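Local coordinates for salt-tolerant glutaminase (Micrococcus luteus, PDB 3AGD), which probably catalyses the hydrolysis of L-glutamine to L-glutamate and ammonium, as a salt-tolerant member of the glutaminase family, at residues A[28-33]-A[157-162]; A[59-64]-A[194-199]. One frame throughout, in Å; residues are numbered along the deposited sequence.

How the contacts relate
From the N terminus the chain meets, in turn, 28-33, 59-64, 157-162 and 194-199, so the two contacts cross: contact 1 closes a loop whose segments lie 124 residues apart, and contact 2 opens inside that loop at 59-64 and closes beyond it at 194-199. Contact 1 brings the short helix 29-32 against helix 154-161. Contact 2 joins strand 60-61 to strand 198-199 and to the end of helix 184-195. With centres about 12 Å apart, they touch through packing, Glu160 OE1 lying 3.8 Å from Gln63 OE1. Together they bring Ser64, Glu160 and Cys195, all L-glutamate-binding residues of this protein, into one neighbourhood of the glutaminase domain.

Contact 1: residues A[28-33]-A[157-162]; sequences IPVLAE and YESEMA
Ile28, at the N-cap position of the short helix 29-32, faces Ser159 of helix 154-161, and their CA atoms, 6.3 Å apart, mark the nearest approach of the two backbones. The side chain of Ser159 is the centre of the contact. Its OG is anti to the backbone N (chi1 -178°), which carries the oxygen out from the helix and against the beta-branch of Ile28, where OG lies 3.2 Å from CG2 and equally close to CB. Pro29 and Val30 come up to the same oxygen from the first turn of their helix, Pro29 with CD at 3.9 Å from Ser159 OG and Val30 with CG1 at 4.0 Å from it. Ile28 CG2, anti to its own carbonyl carbon, also reaches past the serine to the backbone of the next residue, 3.8 Å from Glu160 CA. Within 28-33, Ile28 O accepts the N-H of Ala32 at 2.7 Å, which closes the first helical turn behind the touching side chains. The carboxylate of Glu160, a residue that binds L-glutamate, leaves this interface; its OE1 makes a weak hydrogen bond with the OH of Tyr27, just ahead of Ile28. Ile28 and Val30 extend the packing to Thr156, one turn earlier in helix 154-161, and Ile28 also touches Val163 beyond it. Across the two segments the serine hydroxyl meets carbon atoms alone, and the join is made by van der Waals contact, which lays the short helix beside the backbone of a binding-site residue while its carboxylate is left to other partners.

Contact 2: residues A[59-64]-A[194-199]; sequences EFTIQS and QCAVLV
Phe60 and Val199 form an antiparallel hydrogen-bonded pair, Phe60 N to Val199 O at 2.8 Å and Val199 N to Phe60 O at 3.0 Å, the second nearly straight (172° at the hydrogen). The Phe60 ring folds back over this pair: with CG between the backbone N and the carbonyl carbon (chi1 53°), one face sits over Val199 O, 3.4 Å below its centre, and CE1 meets Val199 CG2. The same methyl lies 3.8 Å from Ile62 CB. Beyond the non-hydrogen-bonded pair of Thr61 and Leu198, Ile62 N bonds to Val197 O at 2.9 Å, and Gln63 N then turns to Cys195 O, meeting a lone pair in the carbonyl plane. Gln63 is bent at chi2, and its NE2 returns to Thr61 OG1 in an almost linear bond of 2.9 Å, which holds the amide with OE1 3.4 Å from Cys195 CB. The Gln63 N bond ties the strand pair to the end of helix 184-195, and the chain runs on into Ser64; Cys195 and Ser64 both bind L-glutamate. Ser64, in a weak hydrogen bond with Lys67 NZ, fits the serine of an SxxK motif. Farther out, Arg148 forms a salt bridge with Glu59, and Phe278 stacks on Phe60. Helix 201-212 packs against Phe60 and Ile62, helix 131-146 against Ile62 and Val197, and helix 154-161 against Thr61 and Gln63.

Contact 1: residues A[28-33]-A[157-162]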
ATOM      1  N   ILE A  28     -34.911 -11.465   0.550  1.00 44.32           N
ATOM      2  CA  ILE A  28     -35.587 -11.811   1.799  1.00 44.20           C
ATOM      3  C   ILE A  28     -36.307 -10.595   2.355  1.00 46.70           C
ATOM      4  O   ILE A  28     -35.754  -9.495   2.391  1.00 48.72           O
ATOM      5  CB  ILE A  28     -34.622 -12.330   2.879  1.00 45.83           C
ATOM      6  CG1 ILE A  28     -33.389 -11.430   2.958  1.00 43.12           C
ATOM      7  CG2 ILE A  28     -34.287 -13.789   2.614  1.00 46.78           C
ATOM      8  CD1 ILE A  28     -32.480 -11.759   4.118  1.00 40.43           C
ATOM      9  N   PRO A  29     -37.556 -10.780   2.803  1.00 47.22           N
ATOM     10  CA  PRO A  29     -38.375  -9.702   3.363  1.00 46.17           C
ATOM     11  C   PRO A  29     -37.750  -8.939   4.527  1.00 42.37           C
ATOM     12  O   PRO A  29     -37.993  -7.742   4.686  1.00 41.12           O
ATOM     13  CB  PRO A  29     -39.671 -10.417   3.752  1.00 49.69           C
ATOM     14  CG  PRO A  29     -39.220 -11.828   4.015  1.00 51.72           C
ATOM     15  CD  PRO A  29     -38.264 -12.069   2.882  1.00 48.99           C
ATOM     16  N   VAL A  30     -36.946  -9.612   5.344  1.00 39.38           N
ATOM     17  CA  VAL A  30     -36.326  -8.924   6.470  1.00 34.96           C
ATOM     18  C   VAL A  30     -35.453  -7.773   5.958  1.00 31.70           C
ATOM     19  O   VAL A  30     -35.435  -6.691   6.545  1.00 33.65           O
ATOM     20  CB  VAL A  30     -35.479  -9.891   7.332  1.00 35.70           C
ATOM     21  CG1 VAL A  30     -34.347 -10.472   6.515  1.00 36.95           C
ATOM     22  CG2 VAL A  30     -34.940  -9.160   8.550  1.00 35.43           C
ATOM     23  N   LEU A  31     -34.743  -8.004   4.857  1.00 27.52           N
ATOM     24  CA  LEU A  31     -33.888  -6.975   4.277  1.00 26.55           C
ATOM     25  C   LEU A  31     -34.684  -6.130   3.288  1.00 25.82           C
ATOM     26  O   LEU A  31     -34.493  -4.918   3.192  1.00 22.65           O
ATOM     27  CB  LEU A  31     -32.684  -7.609   3.569  1.00 27.64           C
ATOM     28  CG  LEU A  31     -31.674  -8.345   4.453  1.00 29.56           C
ATOM     29  CD1 LEU A  31     -30.490  -8.833   3.616  1.00 26.83           C
ATOM     30  CD2 LEU A  31     -31.191  -7.408   5.545  1.00 31.66           C
ATOM     31  N   ALA A  32     -35.589  -6.777   2.562  1.00 27.97           N
ATOM     32  CA  ALA A  32     -36.418  -6.087   1.585  1.00 30.07           C
ATOM     33  C   ALA A  32     -37.324  -5.042   2.237  1.00 32.24           C
ATOM     34  O   ALA A  32     -37.623  -4.016   1.630  1.00 32.79           O
ATOM     35  CB  ALA A  32     -37.260  -7.098   0.818  1.00 28.77           C
ATOM     36  N   GLU A  33     -37.749  -5.303   3.470  1.00 33.71           N
ATOM     37  CA  GLU A  33     -38.643  -4.392   4.184  1.00 36.94           C
ATOM     38  C   GLU A  33     -37.925  -3.442   5.137  1.00 38.21           C
ATOM     39  O   GLU A  33     -38.568  -2.634   5.808  1.00 38.50           O
ATOM     40  CB  GLU A  33     -39.683  -5.188   4.982  1.00 41.32           C
ATOM     41  CG  GLU A  33     -40.361  -6.317   4.216  1.00 50.35           C
ATOM     42  CD  GLU A  33     -41.050  -5.850   2.950  1.00 60.04           C
ATOM     43  OE1 GLU A  33     -41.512  -6.717   2.175  1.00 63.34           O
ATOM     44  OE2 GLU A  33     -41.134  -4.622   2.728  1.00 63.55           O
ATOM     45  N   TYR A 157     -31.417 -15.002   9.693  1.00 18.60           N
ATOM     46  CA  TYR A 157     -30.921 -16.350   9.429  1.00 22.12           C
ATOM     47  C   TYR A 157     -32.020 -17.269   8.890  1.00 26.70           C
ATOM     48  O   TYR A 157     -31.882 -17.843   7.808  1.00 26.43           O
ATOM     49  CB  TYR A 157     -30.345 -16.951  10.712  1.00 19.36           C
ATOM     50  CG  TYR A 157     -30.050 -18.435  10.640  1.00 21.41           C
ATOM     51  CD1 TYR A 157     -28.848 -18.904  10.105  1.00 18.80           C
ATOM     52  CD2 TYR A 157     -30.967 -19.373  11.126  1.00 22.90           C
ATOM     53  CE1 TYR A 157     -28.563 -20.261  10.061  1.00 18.86           C
ATOM     54  CE2 TYR A 157     -30.693 -20.736  11.086  1.00 21.61           C
ATOM     55  CZ  TYR A 157     -29.486 -21.171  10.553  1.00 24.70           C
ATOM     56  OH  TYR A 157     -29.194 -22.513  10.528  1.00 28.92           O
ATOM     57  N   GLU A 158     -33.100 -17.418   9.653  1.00 29.32           N
ATOM     58  CA  GLU A 158     -34.207 -18.277   9.240  1.00 29.63           C
ATOM     59  C   GLU A 158     -34.715 -17.840   7.874  1.00 25.16           C
ATOM     60  O   GLU A 158     -34.910 -18.655   6.981  1.00 23.90           O
ATOM     61  CB  GLU A 158     -35.354 -18.213  10.254  1.00 35.98           C
ATOM     62  CG  GLU A 158     -35.024 -18.733  11.648  1.00 48.94           C
ATOM     63  CD  GLU A 158     -34.587 -20.193  11.659  1.00 60.54           C
ATOM     64  OE1 GLU A 158     -34.902 -20.923  10.694  1.00 63.08           O
ATOM     65  OE2 GLU A 158     -33.939 -20.614  12.644  1.00 63.78           O
ATOM     66  N   SER A 159     -34.923 -16.542   7.718  1.00 24.38           N
ATOM     67  CA  SER A 159     -35.405 -15.996   6.461  1.00 26.06           C
ATOM     68  C   SER A 159     -34.518 -16.422   5.282  1.00 27.82           C
ATOM     69  O   SER A 159     -35.008 -16.937   4.277  1.00 26.30           O
ATOM     70  CB  SER A 159     -35.454 -14.471   6.560  1.00 29.45           C
ATOM     71  OG  SER A 159     -35.966 -13.892   5.377  1.00 37.52           O
ATOM     72  N   GLU A 160     -33.210 -16.218   5.406  1.00 28.37           N
ATOM     73  CA  GLU A 160     -32.296 -16.578   4.330  1.00 28.35           C
ATOM     74  C   GLU A 160     -32.139 -18.084   4.150  1.00 25.92           C
ATOM     75  O   GLU A 160     -31.942 -18.561   3.032  1.00 24.39           O
ATOM     76  CB  GLU A 160     -30.927 -15.929   4.550  1.00 29.97           C
ATOM     77  CG  GLU A 160     -29.836 -16.495   3.657  1.00 30.26           C
ATOM     78  CD  GLU A 160     -28.651 -15.564   3.507  1.00 31.75           C
ATOM     79  OE1 GLU A 160     -28.421 -14.723   4.404  1.00 30.27           O
ATOM     80  OE2 GLU A 160     -27.939 -15.684   2.488  1.00 33.87           O
ATOM     81  N   MET A 161     -32.233 -18.838   5.238  1.00 22.87           N
ATOM     82  CA  MET A 161     -32.100 -20.283   5.135  1.00 24.78           C
ATOM     83  C   MET A 161     -33.216 -20.893   4.289  1.00 25.22           C
ATOM     84  O   MET A 161     -33.086 -22.014   3.799  1.00 23.38           O
ATOM     85  CB  MET A 161     -32.088 -20.918   6.525  1.00 23.18           C
ATOM     86  CG  MET A 161     -30.740 -20.834   7.224  1.00 22.67           C
ATOM     87  SD  MET A 161     -29.442 -21.754   6.346  1.00 23.15           S
ATOM     88  CE  MET A 161     -29.795 -23.423   6.899  1.00 21.46           C
ATOM     89  N   ALA A 162     -34.302 -20.144   4.107  1.00 25.38           N
ATOM     90  CA  ALA A 162     -35.441 -20.617   3.321  1.00 24.87           C
ATOM     91  C   ALA A 162     -35.215 -20.444   1.821  1.00 24.39           C
ATOM     92  O   ALA A 162     -35.923 -21.037   1.005  1.00 25.49           O
ATOM     93  CB  ALA A 162     -36.702 -19.877   3.740  1.00 25.52           C
TER

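Contact 2: residues A[59-64]-A[194-199]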
ATOM      1  N   GLU A  59     -27.586  -1.317  14.289  1.00 22.50           N
ATOM      2  CA  GLU A  59     -27.146  -2.652  13.917  1.00 22.54           C
ATOM      3  C   GLU A  59     -27.765  -3.173  12.633  1.00 22.17           C
ATOM      4  O   GLU A  59     -28.908  -2.860  12.301  1.00 19.46           O
ATOM      5  CB  GLU A  59     -27.437  -3.646  15.043  1.00 23.80           C
ATOM      6  CG  GLU A  59     -26.705  -3.364  16.346  1.00 24.35           C
ATOM      7  CD  GLU A  59     -26.777  -4.531  17.317  1.00 26.31           C
ATOM      8  OE1 GLU A  59     -27.804  -5.247  17.315  1.00 27.79           O
ATOM      9  OE2 GLU A  59     -25.813  -4.729  18.091  1.00 23.88           O
ATOM     10  N   PHE A  60     -26.990  -3.975  11.914  1.00 21.40           N
ATOM     11  CA  PHE A  60     -27.437  -4.592  10.673  1.00 18.35           C
ATOM     12  C   PHE A  60     -26.597  -5.850  10.491  1.00 17.65           C
ATOM     13  O   PHE A  60     -25.517  -5.964  11.069  1.00 18.87           O
ATOM     14  CB  PHE A  60     -27.246  -3.624   9.495  1.00 19.79           C
ATOM     15  CG  PHE A  60     -25.850  -3.073   9.375  1.00 19.18           C
ATOM     16  CD1 PHE A  60     -24.838  -3.825   8.792  1.00 17.61           C
ATOM     17  CD2 PHE A  60     -25.542  -1.807   9.879  1.00 17.02           C
ATOM     18  CE1 PHE A  60     -23.533  -3.330   8.711  1.00 17.10           C
ATOM     19  CE2 PHE A  60     -24.247  -1.302   9.806  1.00 15.16           C
ATOM     20  CZ  PHE A  60     -23.237  -2.063   9.221  1.00 15.13           C
ATOM     21  N   THR A  61     -27.085  -6.804   9.707  1.00 16.55           N
ATOM     22  CA  THR A  61     -26.321  -8.025   9.492  1.00 15.75           C
ATOM     23  C   THR A  61     -25.132  -7.722   8.584  1.00 15.59           C
ATOM     24  O   THR A  61     -25.277  -7.119   7.517  1.00 13.39           O
ATOM     25  CB  THR A  61     -27.203  -9.131   8.894  1.00 17.11           C
ATOM     26  OG1 THR A  61     -27.834  -8.656   7.698  1.00 17.09           O
ATOM     27  CG2 THR A  61     -28.276  -9.528   9.899  1.00 17.36           C
ATOM     28  N   ILE A  62     -23.957  -8.139   9.037  1.00 13.05           N
ATOM     29  CA  ILE A  62     -22.707  -7.904   8.334  1.00 14.10           C
ATOM     30  C   ILE A  62     -22.622  -8.579   6.971  1.00 16.33           C
ATOM     31  O   ILE A  62     -21.894  -8.120   6.087  1.00 18.74           O
ATOM     32  CB  ILE A  62     -21.514  -8.353   9.224  1.00 13.01           C
ATOM     33  CG1 ILE A  62     -20.187  -7.971   8.580  1.00 12.98           C
ATOM     34  CG2 ILE A  62     -21.573  -9.851   9.453  1.00 12.57           C
ATOM     35  CD1 ILE A  62     -18.995  -8.226   9.494  1.00 13.04           C
ATOM     36  N   GLN A  63     -23.369  -9.661   6.797  1.00 18.99           N
ATOM     37  CA  GLN A  63     -23.365 -10.394   5.535  1.00 18.68           C
ATOM     38  C   GLN A  63     -21.937 -10.678   5.043  1.00 17.97           C
ATOM     39  O   GLN A  63     -21.083 -11.086   5.833  1.00 18.37           O
ATOM     40  CB  GLN A  63     -24.162  -9.621   4.478  1.00 16.52           C
ATOM     41  CG  GLN A  63     -25.668  -9.486   4.786  1.00 13.25           C
ATOM     42  CD  GLN A  63     -26.359 -10.831   4.968  1.00 16.16           C
ATOM     43  OE1 GLN A  63     -26.054 -11.795   4.267  1.00 20.80           O
ATOM     44  NE2 GLN A  63     -27.305 -10.897   5.903  1.00 13.19           N
ATOM     45  N   SER A  64     -21.675 -10.456   3.755  1.00 15.81           N
ATOM     46  CA  SER A  64     -20.355 -10.730   3.178  1.00 15.72           C
ATOM     47  C   SER A  64     -19.160 -10.007   3.793  1.00 16.77           C
ATOM     48  O   SER A  64     -18.014 -10.425   3.589  1.00 15.20           O
ATOM     49  CB  SER A  64     -20.368 -10.475   1.670  1.00 17.16           C
ATOM     50  OG  SER A  64     -21.039 -11.524   0.994  1.00 20.27           O
ATOM     51  N   GLN A 194     -23.192 -16.854  10.029  1.00 15.69           N
ATOM     52  CA  GLN A 194     -22.034 -15.974  10.057  1.00 17.33           C
ATOM     53  C   GLN A 194     -22.412 -14.619   9.465  1.00 16.58           C
ATOM     54  O   GLN A 194     -22.027 -13.569   9.985  1.00 16.36           O
ATOM     55  CB  GLN A 194     -20.916 -16.634   9.247  1.00 22.42           C
ATOM     56  CG  GLN A 194     -19.821 -15.732   8.723  1.00 25.71           C
ATOM     57  CD  GLN A 194     -18.944 -16.461   7.713  1.00 25.72           C
ATOM     58  OE1 GLN A 194     -18.649 -17.647   7.882  1.00 20.54           O
ATOM     59  NE2 GLN A 194     -18.521 -15.756   6.667  1.00 23.32           N
ATOM     60  N   CYS A 195     -23.178 -14.654   8.379  1.00 18.48           N
ATOM     61  CA  CYS A 195     -23.619 -13.440   7.693  1.00 19.35           C
ATOM     62  C   CYS A 195     -24.695 -12.687   8.467  1.00 19.45           C
ATOM     63  O   CYS A 195     -24.903 -11.488   8.250  1.00 17.92           O
ATOM     64  CB  CYS A 195     -24.169 -13.785   6.307  1.00 19.18           C
ATOM     65  SG  CYS A 195     -22.935 -14.313   5.112  1.00 20.74           S
ATOM     66  N   ALA A 196     -25.383 -13.401   9.354  1.00 17.37           N
ATOM     67  CA  ALA A 196     -26.452 -12.810  10.149  1.00 19.80           C
ATOM     68  C   ALA A 196     -25.937 -12.157  11.426  1.00 22.13           C
ATOM     69  O   ALA A 196     -26.731 -11.711  12.261  1.00 24.11           O
ATOM     70  CB  ALA A 196     -27.501 -13.870  10.488  1.00 17.55           C
ATOM     71  N   VAL A 197     -24.617 -12.109  11.586  1.00 18.98           N
ATOM     72  CA  VAL A 197     -24.033 -11.481  12.764  1.00 17.79           C
ATOM     73  C   VAL A 197     -24.316  -9.980  12.712  1.00 18.05           C
ATOM     74  O   VAL A 197     -24.101  -9.336  11.690  1.00 16.06           O
ATOM     75  CB  VAL A 197     -22.508 -11.712  12.834  1.00 18.01           C
ATOM     76  CG1 VAL A 197     -21.904 -10.891  13.968  1.00 20.28           C
ATOM     77  CG2 VAL A 197     -22.222 -13.181  13.048  1.00 17.41           C
ATOM     78  N   LEU A 198     -24.793  -9.434  13.827  1.00 19.48           N
ATOM     79  CA  LEU A 198     -25.134  -8.018  13.934  1.00 20.93           C
ATOM     80  C   LEU A 198     -23.980  -7.089  14.302  1.00 21.45           C
ATOM     81  O   LEU A 198     -23.272  -7.301  15.290  1.00 22.94           O
ATOM     82  CB  LEU A 198     -26.266  -7.839  14.953  1.00 22.09           C
ATOM     83  CG  LEU A 198     -27.632  -8.415  14.562  1.00 20.46           C
ATOM     84  CD1 LEU A 198     -28.544  -8.491  15.790  1.00 17.52           C
ATOM     85  CD2 LEU A 198     -28.250  -7.541  13.466  1.00 19.56           C
ATOM     86  N   VAL A 199     -23.803  -6.048  13.498  1.00 20.48           N
ATOM     87  CA  VAL A 199     -22.762  -5.059  13.734  1.00 17.98           C
ATOM     88  C   VAL A 199     -23.289  -3.683  13.344  1.00 16.37           C
ATOM     89  O   VAL A 199     -24.283  -3.571  12.625  1.00 13.48           O
ATOM     90  CB  VAL A 199     -21.486  -5.338  12.895  1.00 18.17           C
ATOM     91  CG1 VAL A 199     -20.885  -6.680  13.281  1.00 20.19           C
ATOM     92  CG2 VAL A 199     -21.821  -5.300  11.404  1.00 19.01           C
TER